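Local coordinates for protein myosin-17 (Arabidopsis thaliana, PDB 7KFL) that is a plant class XI myosin motor whose globular tail, the part crystallised, probably binds cargo for transport along actin filaments, at residues F162-Y167 against S382-T387; P236-K241 against E389-S394. One frame throughout, in Å; residues are numbered along the deposited sequence.

Contact 1. Residues F162-Y167 against S382-T387; sequences FLEKIY and SSIPFT
Phe386 meets Tyr167 in an edge-to-face (T-shaped) aromatic pair: the edge of the phenylalanine is turned to the face of the tyrosine, with centroids 5.0 Å apart and planes at 73°. Phe386 CE2 sits over the middle of the tyrosine ring, 3.6 Å from Tyr167 CG. Phe386 CG lies between its own backbone N and carbonyl carbon (chi1 61°), a rotamer that sends the ring from the extended chain in toward helix 150-186. Phe386 CE1 also reaches Leu163, whose CD2 lies 4.1 Å away, so one ring spans two residues a helical turn apart. Ile384 CG2 of the same loop lies over one face of the Phe386 ring. Ile384 also crosses the stem of Glu164 at about a right angle, its CG1 3.7 Å from Glu164 CG; the aliphatic part of the glutamate does most of the touching. Pro385 meets the far end of the tyrosine, with CG 3.3 Å from Tyr167 OH and CD 3.8 Å from Tyr167 CE1. Gln245 NE2 donates to Ser383 O while its OE1 meets Tyr167 OH in a weak hydrogen bond, linking both segments to helix 236-260. Cutting Tyr167 back to an alanine is likely to leave the Phe386 edge without its aromatic face, open a gap beside Pro385 and cost Gln245 one partner. Within the globular tail, this contact lays the loop leading to the C-terminal helix 388-393 against the long helix 150-186. Across the two segments the contact is apolar and aromatic, which implies that ring fit and burial are likely to carry most of the attraction between them, with Gln245 adding polar links from helix 236-260.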
loop_
_atom_site.group_PDB
_atom_site.type_symbol
_atom_site.label_atom_id
_atom_site.label_comp_id
_atom_site.label_asym_id
_atom_site.label_seq_id
_atom_site.Cartn_x
_atom_site.Cartn_y
_atom_site.Cartn_z
ATOM N N PHE A 162 14.109 -6.923 -3.381
ATOM C CA PHE A 162 13.265 -7.024 -4.603
ATOM C C PHE A 162 11.783 -7.149 -4.218
ATOM O O PHE A 162 10.947 -6.585 -4.944
ATOM C CB PHE A 162 13.758 -8.143 -5.521
ATOM C CG PHE A 162 14.614 -7.625 -6.647
ATOM C CD1 PHE A 162 15.976 -7.431 -6.477
ATOM C CD2 PHE A 162 14.045 -7.269 -7.860
ATOM C CE1 PHE A 162 16.757 -6.927 -7.507
ATOM C CE2 PHE A 162 14.826 -6.768 -8.890
ATOM C CZ PHE A 162 16.181 -6.595 -8.711
ATOM N N LEU A 163 11.462 -7.840 -3.120
ATOM C CA LEU A 163 10.078 -7.900 -2.576
ATOM C C LEU A 163 9.607 -6.480 -2.240
ATOM O O LEU A 163 8.468 -6.130 -2.605
ATOM C CB LEU A 163 10.038 -8.798 -1.335
ATOM C CG LEU A 163 8.693 -8.854 -0.610
ATOM C CD1 LEU A 163 7.590 -9.329 -1.541
ATOM C CD2 LEU A 163 8.765 -9.748 0.616
ATOM N N GLU A 164 10.455 -5.702 -1.566
ATOM C CA GLU A 164 10.171 -4.300 -1.159
ATOM C C GLU A 164 9.991 -3.435 -2.412
ATOM O O GLU A 164 9.048 -2.628 -2.431
ATOM C CB GLU A 164 11.284 -3.783 -0.249
ATOM C CG GLU A 164 11.253 -4.413 1.135
ATOM C CD GLU A 164 12.490 -4.197 1.989
ATOM O OE1 GLU A 164 13.389 -3.446 1.557
ATOM O OE2 GLU A 164 12.553 -4.787 3.086
ATOM N N LYS A 165 10.847 -3.617 -3.423
ATOM C CA LYS A 165 10.787 -2.882 -4.716
ATOM C C LYS A 165 9.479 -3.214 -5.445
ATOM O O LYS A 165 8.803 -2.275 -5.912
ATOM C CB LYS A 165 11.988 -3.237 -5.596
ATOM C CG LYS A 165 11.969 -2.636 -6.994
ATOM C CD LYS A 165 13.298 -2.747 -7.704
ATOM C CE LYS A 165 13.217 -2.408 -9.178
ATOM N NZ LYS A 165 12.940 -0.970 -9.397
ATOM N N ILE A 166 9.155 -4.505 -5.552
ATOM C CA ILE A 166 7.932 -5.007 -6.245
ATOM C C ILE A 166 6.699 -4.457 -5.515
ATOM O O ILE A 166 5.870 -3.806 -6.178
ATOM C CB ILE A 166 7.951 -6.548 -6.346
ATOM C CG1 ILE A 166 8.983 -7.016 -7.379
ATOM C CG2 ILE A 166 6.567 -7.102 -6.653
ATOM C CD1 ILE A 166 9.408 -8.459 -7.222
ATOM N N TYR A 167 6.599 -4.682 -4.200
ATOM C CA TYR A 167 5.531 -4.124 -3.327
ATOM C C TYR A 167 5.365 -2.626 -3.613
ATOM O O TYR A 167 4.224 -2.170 -3.808
ATOM C CB TYR A 167 5.855 -4.330 -1.846
ATOM C CG TYR A 167 4.957 -3.565 -0.908
ATOM C CD1 TYR A 167 5.243 -2.258 -0.544
ATOM C CD2 TYR A 167 3.808 -4.141 -0.392
ATOM C CE1 TYR A 167 4.418 -1.549 0.314
ATOM C CE2 TYR A 167 2.975 -3.447 0.472
ATOM C CZ TYR A 167 3.279 -2.145 0.824
ATOM O OH TYR A 167 2.451 -1.462 1.666
ATOM N N SER A 382 4.875 6.289 2.453
ATOM C CA SER A 382 5.642 5.729 1.308
ATOM C C SER A 382 6.749 4.802 1.828
ATOM O O SER A 382 7.605 4.397 1.020
ATOM C CB SER A 382 6.197 6.825 0.429
ATOM O OG SER A 382 7.404 7.351 0.963
ATOM N N SER A 383 6.715 4.472 3.123
ATOM C CA SER A 383 7.661 3.543 3.795
ATOM C C SER A 383 7.321 2.095 3.422
ATOM O O SER A 383 6.205 1.862 2.933
ATOM C CB SER A 383 7.627 3.732 5.291
ATOM O OG SER A 383 6.485 3.102 5.855
ATOM N N ILE A 384 8.258 1.168 3.641
ATOM C CA ILE A 384 8.008 -0.305 3.629
ATOM C C ILE A 384 7.453 -0.667 5.006
ATOM O O ILE A 384 8.162 -0.564 6.005
ATOM C CB ILE A 384 9.287 -1.091 3.259
ATOM C CG1 ILE A 384 9.458 -1.225 1.741
ATOM C CG2 ILE A 384 9.312 -2.463 3.923
ATOM C CD1 ILE A 384 9.388 0.077 0.974
ATOM N N PRO A 385 6.159 -1.050 5.114
ATOM C CA PRO A 385 5.523 -1.258 6.415
ATOM C C PRO A 385 5.602 -2.690 6.967
ATOM O O PRO A 385 4.769 -3.036 7.787
ATOM C CB PRO A 385 4.075 -0.886 6.074
ATOM C CG PRO A 385 3.885 -1.460 4.687
ATOM C CD PRO A 385 5.220 -1.255 3.999
ATOM N N PHE A 386 6.596 -3.477 6.536
ATOM C CA PHE A 386 6.750 -4.909 6.908
ATOM C C PHE A 386 8.221 -5.327 6.880
ATOM O O PHE A 386 9.005 -4.757 6.094
ATOM C CB PHE A 386 5.948 -5.801 5.956
ATOM C CG PHE A 386 6.364 -5.706 4.509
ATOM C CD1 PHE A 386 7.394 -6.488 4.011
ATOM C CD2 PHE A 386 5.729 -4.826 3.646
ATOM C CE1 PHE A 386 7.777 -6.393 2.681
ATOM C CE2 PHE A 386 6.110 -4.734 2.318
ATOM C CZ PHE A 386 7.135 -5.517 1.837
ATOM N N THR A 387 8.561 -6.318 7.710
ATOM C CA THR A 387 9.847 -7.062 7.703
ATOM C C THR A 387 9.564 -8.511 7.288
ATOM O O THR A 387 8.396 -8.936 7.393
ATOM C CB THR A 387 10.538 -6.973 9.070
ATOM O OG1 THR A 387 9.645 -7.487 10.058
ATOM C CG2 THR A 387 10.939 -5.560 9.431
#

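Contact 2. Residues P236-K241 against E389-S394; sequences PFLVRK and EDISKS
Leu238 and Ile391 make the closest apolar contact between the start of helix 236-260 and the short C-terminal helix 388-393. Leu238 CD2 and Ile391 CD1 are 3.9 Å apart, the two branched chains reaching out from their helices to meet near the ends. Ile391 CG1 is anti to its carbonyl carbon (chi1 -67°) and the chain runs on extended, which brings CD1 to the leucine. The Phe237 ring lies along the facing side of helix 388-393: its CZ end comes 3.9 Å from Asp390 CB, and Asp390 O lies over one face. The aliphatic part of Lys241 also covers a face of this ring.

At the opposite end of the ring the neighbour is polar. Ser394 OG stands 3.6 Å from Phe237 CB, a van der Waals contact, and its hydrogen bond is made within its own segment, to Ile391 O at 3.1 Å, with the donor 42° out of the carbonyl plane. The bond turns the serine back on the last turn, where Ser394 leaves helical geometry. Ser392 OG likewise turns back to Glu389 O, which Lys393 N approaches from the same face.

Among the charged groups, Lys393 NZ makes a weak salt bridge to Asp390 OD1 at 3.5 Å, while Asp390 OD2 accepts a weak hydrogen bond from Thr387 N at the head of the helix. Arg240 NH1 hydrogen-bonds Glu290 O.

The local axes of 236-241 and 389-393 approach to 10.3 Å, their N-to-C directions 127° apart, a distance filled by side chains. The chemistry implies that the two serines turn their hydroxyls back on their own helix, so that it meets 236-241 through van der Waals contacts alone.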
loop_
_atom_site.group_PDB
_atom_site.type_symbol
_atom_site.label_atom_id
_atom_site.label_comp_id
_atom_site.label_asym_id
_atom_site.label_seq_id
_atom_site.Cartn_x
_atom_site.Cartn_y
_atom_site.Cartn_z
ATOM N N PRO A 236 -2.647 -12.245 2.152
ATOM C CA PRO A 236 -3.546 -11.161 2.556
ATOM C C PRO A 236 -2.854 -10.038 3.349
ATOM O O PRO A 236 -3.168 -8.886 3.113
ATOM C CB PRO A 236 -4.583 -11.886 3.427
ATOM C CG PRO A 236 -4.647 -13.278 2.841
ATOM C CD PRO A 236 -3.233 -13.576 2.385
ATOM N N PHE A 237 -1.937 -10.406 4.251
ATOM C CA PHE A 237 -1.124 -9.489 5.095
ATOM C C PHE A 237 -0.488 -8.393 4.228
ATOM O O PHE A 237 -0.614 -7.203 4.580
ATOM C CB PHE A 237 -0.058 -10.279 5.859
ATOM C CG PHE A 237 0.898 -9.433 6.660
ATOM C CD1 PHE A 237 2.027 -8.885 6.067
ATOM C CD2 PHE A 237 0.668 -9.178 8.005
ATOM C CE1 PHE A 237 2.902 -8.099 6.800
ATOM C CE2 PHE A 237 1.546 -8.394 8.737
ATOM C CZ PHE A 237 2.663 -7.859 8.134
ATOM N N LEU A 238 0.185 -8.781 3.141
ATOM C CA LEU A 238 0.870 -7.838 2.212
ATOM C C LEU A 238 -0.164 -6.959 1.501
ATOM O O LEU A 238 0.151 -5.782 1.253
ATOM C CB LEU A 238 1.714 -8.610 1.191
ATOM C CG LEU A 238 3.130 -8.986 1.624
ATOM C CD1 LEU A 238 3.988 -9.314 0.410
ATOM C CD2 LEU A 238 3.784 -7.878 2.438
ATOM N N VAL A 239 -1.342 -7.506 1.187
ATOM C CA VAL A 239 -2.432 -6.776 0.474
ATOM C C VAL A 239 -3.044 -5.751 1.440
ATOM O O VAL A 239 -3.332 -4.624 0.991
ATOM C CB VAL A 239 -3.488 -7.743 -0.099
ATOM C CG1 VAL A 239 -4.614 -6.998 -0.800
ATOM C CG2 VAL A 239 -2.865 -8.762 -1.043
ATOM N N ARG A 240 -3.220 -6.124 2.713
ATOM C CA ARG A 240 -3.695 -5.223 3.801
ATOM C C ARG A 240 -2.802 -3.978 3.872
ATOM O O ARG A 240 -3.356 -2.871 4.030
ATOM C CB ARG A 240 -3.700 -5.933 5.159
ATOM C CG ARG A 240 -4.847 -6.914 5.345
ATOM C CD ARG A 240 -5.139 -7.212 6.804
ATOM N NE ARG A 240 -4.145 -8.089 7.413
ATOM C CZ ARG A 240 -4.070 -9.409 7.240
ATOM N NH1 ARG A 240 -4.930 -10.040 6.456
ATOM N NH2 ARG A 240 -3.119 -10.098 7.847
ATOM N N LYS A 241 -1.478 -4.150 3.772
ATOM C CA LYS A 241 -0.493 -3.034 3.814
ATOM C C LYS A 241 -0.743 -2.098 2.628
ATOM O O LYS A 241 -0.946 -0.897 2.873
ATOM C CB LYS A 241 0.953 -3.540 3.780
ATOM C CG LYS A 241 1.373 -4.458 4.922
ATOM C CD LYS A 241 0.806 -4.096 6.280
ATOM C CE LYS A 241 1.338 -4.992 7.377
ATOM N NZ LYS A 241 0.973 -4.504 8.729
ATOM N N GLU A 389 10.297 -11.179 8.745
ATOM C CA GLU A 389 9.849 -11.887 9.975
ATOM C C GLU A 389 8.335 -11.702 10.157
ATOM O O GLU A 389 7.673 -12.690 10.525
ATOM C CB GLU A 389 10.632 -11.383 11.190
ATOM C CG GLU A 389 10.330 -12.133 12.478
ATOM C CD GLU A 389 10.714 -13.603 12.498
ATOM O OE1 GLU A 389 11.518 -14.023 11.642
ATOM O OE2 GLU A 389 10.208 -14.329 13.380
ATOM N N ASP A 390 7.812 -10.492 9.920
ATOM C CA ASP A 390 6.358 -10.174 9.991
ATOM C C ASP A 390 5.602 -11.016 8.958
ATOM O O ASP A 390 4.580 -11.626 9.328
ATOM C CB ASP A 390 6.068 -8.691 9.736
ATOM C CG ASP A 390 6.499 -7.759 10.854
ATOM O OD1 ASP A 390 6.665 -8.239 11.994
ATOM O OD2 ASP A 390 6.659 -6.554 10.573
ATOM N N ILE A 391 6.086 -11.024 7.711
ATOM C CA ILE A 391 5.492 -11.796 6.577
ATOM C C ILE A 391 5.388 -13.269 6.990
ATOM O O ILE A 391 4.304 -13.852 6.812
ATOM C CB ILE A 391 6.313 -11.616 5.281
ATOM C CG1 ILE A 391 6.241 -10.176 4.766
ATOM C CG2 ILE A 391 5.879 -12.621 4.221
ATOM C CD1 ILE A 391 6.958 -9.947 3.455
ATOM N N SER A 392 6.474 -13.833 7.527
ATOM C CA SER A 392 6.583 -15.251 7.966
ATOM C C SER A 392 5.709 -15.503 9.202
ATOM O O SER A 392 5.121 -16.600 9.281
ATOM C CB SER A 392 8.020 -15.628 8.231
ATOM O OG SER A 392 8.521 -14.966 9.382
ATOM N N LYS A 393 5.644 -14.540 10.131
ATOM C CA LYS A 393 4.879 -14.640 11.409
ATOM C C LYS A 393 3.404 -14.925 11.099
ATOM O O LYS A 393 2.823 -15.799 11.770
ATOM C CB LYS A 393 5.047 -13.377 12.266
ATOM C CG LYS A 393 6.035 -13.513 13.422
ATOM C CD LYS A 393 6.795 -12.243 13.766
ATOM C CE LYS A 393 6.145 -11.407 14.850
ATOM N NZ LYS A 393 6.774 -10.068 14.951
ATOM N N SER A 394 2.828 -14.216 10.122
ATOM C CA SER A 394 1.485 -14.500 9.549
ATOM C C SER A 394 1.617 -15.601 8.490
ATOM O O SER A 394 2.718 -15.741 7.926
ATOM C CB SER A 394 0.852 -13.254 8.980
ATOM O OG SER A 394 1.589 -12.766 7.868
#

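In the fold
Contacts 1 and 2 are neighbours along the C-terminal end of the chain: 382-387 lies on 162-167 and, directly after it, 389-394 packs on 236-241. Their centres are 11 Å apart and they share one hydrophobic cluster. Ile391 joins them, its CD1 3.4 Å from Leu163 CD2 and 3.5 Å from Phe386 CD1. A second join runs past Lys241, whose CB is 3.3 Å from Tyr167 OH and 3.7 Å from Pro385 CG. The tail thus ties helix 150-186 to helix 236-260 near the middle of the elongated domain, while Leu78 of helix 71-89 touches both Leu163 and Leu238.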